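Local structure of nucleoporin NUP82 (Saccharomyces cerevisiae, 3PBP) at residues D184-Y195 with I302-E313. The protein serves as a structural component of the nuclear pore complex, its N-terminal beta-propeller domain, the part present here, taking part in binding the nucleoporin NUP116. The protein carries 1 engineered substitution. Numbering follows the deposited sequence.
Sequences DLEFSKDGLTLY and IATILIDNGQNE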
loop_
_atom_site.group_PDB
_atom_site.type_symbol
_atom_site.label_atom_id
_atom_site.label_comp_id
_atom_site.label_asym_id
_atom_site.label_seq_id
_atom_site.Cartn_x
_atom_site.Cartn_y
_atom_site.Cartn_z
ATOM N N ASP A 184 -4.590 -5.170 -1.230
ATOM C CA ASP A 184 -5.053 -3.884 -1.725
ATOM C C ASP A 184 -4.066 -2.761 -1.456
ATOM O O ASP A 184 -3.176 -2.859 -0.617
ATOM C CB ASP A 184 -6.418 -3.564 -1.102
ATOM C CG ASP A 184 -7.239 -2.590 -1.937
ATOM O OD1 ASP A 184 -6.805 -2.219 -3.043
ATOM O OD2 ASP A 184 -8.334 -2.195 -1.481
ATOM N N LEU A 185 -4.258 -1.684 -2.198
ATOM C CA LEU A 185 -3.419 -0.499 -2.158
ATOM C C LEU A 185 -4.337 0.703 -2.165
ATOM O O LEU A 185 -5.417 0.672 -2.772
ATOM C CB LEU A 185 -2.575 -0.455 -3.417
ATOM C CG LEU A 185 -1.074 -0.522 -3.277
ATOM C CD1 LEU A 185 -0.698 -1.658 -2.341
ATOM C CD2 LEU A 185 -0.479 -0.703 -4.658
ATOM N N GLU A 186 -3.897 1.769 -1.519
ATOM C CA GLU A 186 -4.700 2.971 -1.452
ATOM C C GLU A 186 -3.830 4.146 -1.042
ATOM O O GLU A 186 -3.027 4.058 -0.121
ATOM C CB GLU A 186 -5.847 2.755 -0.445
ATOM C CG GLU A 186 -6.807 3.927 -0.226
ATOM C CD GLU A 186 -7.567 4.342 -1.483
ATOM O OE1 GLU A 186 -7.899 3.452 -2.301
ATOM O OE2 GLU A 186 -7.847 5.560 -1.636
ATOM N N PHE A 187 -3.983 5.253 -1.746
ATOM C CA PHE A 187 -3.224 6.441 -1.421
ATOM C C PHE A 187 -3.910 7.253 -0.329
ATOM O O PHE A 187 -5.133 7.351 -0.270
ATOM C CB PHE A 187 -3.065 7.321 -2.655
ATOM C CG PHE A 187 -1.855 7.007 -3.479
ATOM C CD1 PHE A 187 -0.606 7.520 -3.135
ATOM C CD2 PHE A 187 -1.960 6.197 -4.612
ATOM C CE1 PHE A 187 0.539 7.227 -3.913
ATOM C CE2 PHE A 187 -0.819 5.901 -5.393
ATOM C CZ PHE A 187 0.432 6.419 -5.039
ATOM N N SER A 188 -3.098 7.824 0.542
ATOM C CA SER A 188 -3.602 8.673 1.588
ATOM C C SER A 188 -4.018 9.957 0.886
ATOM O O SER A 188 -3.518 10.263 -0.192
ATOM C CB SER A 188 -2.500 8.983 2.584
ATOM O OG SER A 188 -2.924 10.010 3.454
ATOM N N LYS A 189 -4.918 10.722 1.487
ATOM C CA LYS A 189 -5.351 11.950 0.851
ATOM C C LYS A 189 -4.290 13.041 0.994
ATOM O O LYS A 189 -4.470 14.166 0.529
ATOM C CB LYS A 189 -6.704 12.393 1.428
ATOM C CG LYS A 189 -7.873 11.467 1.043
ATOM C CD LYS A 189 -8.130 11.458 -0.457
ATOM C CE LYS A 189 -9.126 10.384 -0.912
ATOM N NZ LYS A 189 -8.505 9.020 -1.100
ATOM N N ASP A 190 -3.177 12.698 1.636
ATOM C CA ASP A 190 -2.067 13.640 1.799
ATOM C C ASP A 190 -1.328 13.680 0.450
ATOM O O ASP A 190 -0.676 14.669 0.104
ATOM C CB ASP A 190 -1.114 13.169 2.916
ATOM C CG ASP A 190 -0.182 12.011 2.472
ATOM O OD1 ASP A 190 -0.628 11.129 1.696
ATOM O OD2 ASP A 190 0.998 11.971 2.914
ATOM N N GLY A 191 -1.438 12.590 -0.305
ATOM C CA GLY A 191 -0.804 12.517 -1.607
ATOM C C GLY A 191 0.614 11.973 -1.606
ATOM O O GLY A 191 1.110 11.556 -2.663
ATOM N N LEU A 192 1.257 11.961 -0.436
ATOM C CA LEU A 192 2.635 11.484 -0.312
ATOM C C LEU A 192 2.771 10.094 0.320
ATOM O O LEU A 192 3.877 9.549 0.402
ATOM C CB LEU A 192 3.437 12.483 0.520
ATOM C CG LEU A 192 3.252 13.952 0.121
ATOM C CD1 LEU A 192 3.845 14.858 1.183
ATOM C CD2 LEU A 192 3.900 14.202 -1.250
ATOM N N THR A 193 1.653 9.514 0.749
ATOM C CA THR A 193 1.685 8.219 1.419
ATOM C C THR A 193 0.902 7.125 0.728
ATOM O O THR A 193 -0.204 7.357 0.257
ATOM C CB THR A 193 1.136 8.353 2.852
ATOM O OG1 THR A 193 1.948 9.271 3.595
ATOM C CG2 THR A 193 1.133 7.010 3.548
ATOM N N LEU A 194 1.466 5.926 0.686
ATOM C CA LEU A 194 0.779 4.797 0.075
ATOM C C LEU A 194 0.534 3.720 1.137
ATOM O O LEU A 194 1.477 3.153 1.688
ATOM C CB LEU A 194 1.608 4.228 -1.083
ATOM C CG LEU A 194 1.018 3.011 -1.787
ATOM C CD1 LEU A 194 -0.324 3.377 -2.427
ATOM C CD2 LEU A 194 2.006 2.502 -2.838
ATOM N N TYR A 195 -0.737 3.462 1.435
ATOM C CA TYR A 195 -1.113 2.451 2.420
ATOM C C TYR A 195 -1.272 1.093 1.736
ATOM O O TYR A 195 -1.860 1.008 0.663
ATOM C CB TYR A 195 -2.445 2.812 3.088
ATOM C CG TYR A 195 -2.405 3.952 4.072
ATOM C CD1 TYR A 195 -1.748 3.829 5.283
ATOM C CD2 TYR A 195 -3.086 5.136 3.808
ATOM C CE1 TYR A 195 -1.772 4.855 6.220
ATOM C CE2 TYR A 195 -3.120 6.170 4.730
ATOM C CZ TYR A 195 -2.461 6.021 5.938
ATOM O OH TYR A 195 -2.510 7.032 6.867
ATOM N N ILE A 302 -9.068 -1.758 1.393
ATOM C CA ILE A 302 -8.733 -0.575 2.154
ATOM C C ILE A 302 -9.108 0.645 1.303
ATOM O O ILE A 302 -8.932 0.663 0.077
ATOM C CB ILE A 302 -7.235 -0.559 2.544
ATOM C CG1 ILE A 302 -6.965 0.635 3.462
ATOM C CG2 ILE A 302 -6.347 -0.515 1.303
ATOM C CD1 ILE A 302 -5.543 0.660 4.033
ATOM N N ALA A 303 -9.663 1.650 1.957
ATOM C CA ALA A 303 -10.087 2.847 1.261
ATOM C C ALA A 303 -9.765 4.047 2.109
ATOM O O ALA A 303 -9.672 3.954 3.330
ATOM C CB ALA A 303 -11.593 2.801 0.997
ATOM N N THR A 304 -9.618 5.186 1.450
ATOM C CA THR A 304 -9.315 6.409 2.153
ATOM C C THR A 304 -10.424 7.400 1.859
ATOM O O THR A 304 -10.771 7.621 0.708
ATOM C CB THR A 304 -7.944 6.936 1.710
ATOM O OG1 THR A 304 -6.929 6.338 2.524
ATOM C CG2 THR A 304 -7.874 8.414 1.850
ATOM N N ILE A 305 -10.997 7.972 2.913
ATOM C CA ILE A 305 -12.090 8.920 2.760
ATOM C C ILE A 305 -11.771 10.266 3.370
ATOM O O ILE A 305 -11.421 10.378 4.547
ATOM C CB ILE A 305 -13.391 8.419 3.414
ATOM C CG1 ILE A 305 -13.772 7.058 2.837
ATOM C CG2 ILE A 305 -14.507 9.427 3.186
ATOM C CD1 ILE A 305 -12.947 5.909 3.400
ATOM N N LEU A 306 -11.933 11.297 2.557
ATOM C CA LEU A 306 -11.662 12.650 2.979
ATOM C C LEU A 306 -12.775 13.179 3.896
ATOM O O LEU A 306 -13.958 13.022 3.616
ATOM C CB LEU A 306 -11.496 13.512 1.729
ATOM C CG LEU A 306 -10.728 14.812 1.898
ATOM C CD1 LEU A 306 -9.378 14.547 2.524
ATOM C CD2 LEU A 306 -10.566 15.448 0.549
ATOM N N ILE A 307 -12.370 13.803 4.995
ATOM C CA ILE A 307 -13.278 14.361 5.995
ATOM C C ILE A 307 -13.506 15.875 5.851
ATOM O O ILE A 307 -14.597 16.375 6.114
ATOM C CB ILE A 307 -12.733 14.063 7.394
ATOM C CG1 ILE A 307 -13.304 12.752 7.892
ATOM C CG2 ILE A 307 -13.041 15.177 8.354
ATOM C CD1 ILE A 307 -12.750 12.404 9.256
ATOM N N ASP A 308 -12.471 16.605 5.453
ATOM C CA ASP A 308 -12.594 18.042 5.264
ATOM C C ASP A 308 -11.731 18.500 4.093
ATOM O O ASP A 308 -11.501 17.732 3.162
ATOM C CB ASP A 308 -12.186 18.786 6.532
ATOM C CG ASP A 308 -10.745 18.543 6.917
ATOM O OD1 ASP A 308 -9.941 18.163 6.040
ATOM O OD2 ASP A 308 -10.416 18.749 8.103
ATOM N N ASN A 309 -11.256 19.742 4.143
ATOM C CA ASN A 309 -10.423 20.294 3.073
ATOM C C ASN A 309 -8.989 20.516 3.494
ATOM O O ASN A 309 -8.280 21.314 2.878
ATOM C CB ASN A 309 -10.993 21.624 2.596
ATOM C CG ASN A 309 -12.366 21.472 1.990
ATOM O OD1 ASN A 309 -12.535 20.798 0.962
ATOM N ND2 ASN A 309 -13.366 22.089 2.625
ATOM N N GLY A 310 -8.565 19.813 4.541
ATOM C CA GLY A 310 -7.210 19.958 5.038
ATOM C C GLY A 310 -6.494 18.630 5.139
ATOM O O GLY A 310 -5.725 18.413 6.080
ATOM N N GLN A 311 -6.746 17.744 4.175
ATOM C CA GLN A 311 -6.125 16.420 4.136
ATOM C C GLN A 311 -6.480 15.493 5.294
ATOM O O GLN A 311 -5.826 14.464 5.477
ATOM C CB GLN A 311 -4.608 16.537 4.064
ATOM C CG GLN A 311 -4.089 17.100 2.777
ATOM C CD GLN A 311 -2.580 17.164 2.767
ATOM O OE1 GLN A 311 -1.927 16.827 3.761
ATOM N NE2 GLN A 311 -2.011 17.596 1.642
ATOM N N ASN A 312 -7.495 15.844 6.085
ATOM C CA ASN A 312 -7.898 14.976 7.186
ATOM C C ASN A 312 -8.734 13.823 6.606
ATOM O O ASN A 312 -9.707 14.045 5.879
ATOM C CB ASN A 312 -8.684 15.762 8.248
ATOM C CG ASN A 312 -7.773 16.626 9.137
ATOM O OD1 ASN A 312 -6.774 16.151 9.692
ATOM N ND2 ASN A 312 -8.126 17.894 9.277
ATOM N N GLU A 313 -8.336 12.592 6.930
ATOM C CA GLU A 313 -8.998 11.401 6.401
ATOM C C GLU A 313 -9.261 10.263 7.379
ATOM O O GLU A 313 -8.746 10.228 8.501
ATOM C CB GLU A 313 -8.156 10.825 5.272
ATOM C CG GLU A 313 -6.699 10.729 5.674
ATOM C CD GLU A 313 -5.894 9.831 4.777
ATOM O OE1 GLU A 313 -6.140 9.835 3.559
ATOM O OE2 GLU A 313 -4.998 9.128 5.296
#
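Ile302 sits between Asp184, Glu186 and Tyr195 at the closely packed end of this contact. Its CG2 lies 3.7 Å from Glu186 CB, and its CD1 reaches Tyr195 CB. Asp184 turns CG anti to its own N (chi1 -156°), which brings OD2 to the backbone of Ile302. Ile302 N donates to that OD2 at 3.0 Å, nearly straight, on the anti side and tilted 25° out of the carboxylate plane. Asp184 OD1 takes Leu185 N and a salt bridge from Lys129, so both carboxylate oxygens are held. Further along, Glu313 OE2 meets the edge of the Tyr195 ring in its plane, 3.5 Å from CE2. Ser188 OG gives the same oxygen a weak hydrogen bond.

Lys189 is partly exposed yet close-packed. Bent at chi2 and chi4, it runs alongside Thr304 in the opposite direction. Its CB lies 3.6 Å from Leu306 CD1. NZ donates to Thr304 O from above the carbonyl plane and bridges to Glu186 OE2. The loose side is Gln311, its amide against the Asp190 backbone.

The contact joins two propeller blades through their outermost strands, 182-187 and 299-306. Segments 184-187 and 302-306 run nearly parallel (14°). Helix 220-235 touches Gln311, and helix 387-399 packs on Ile307.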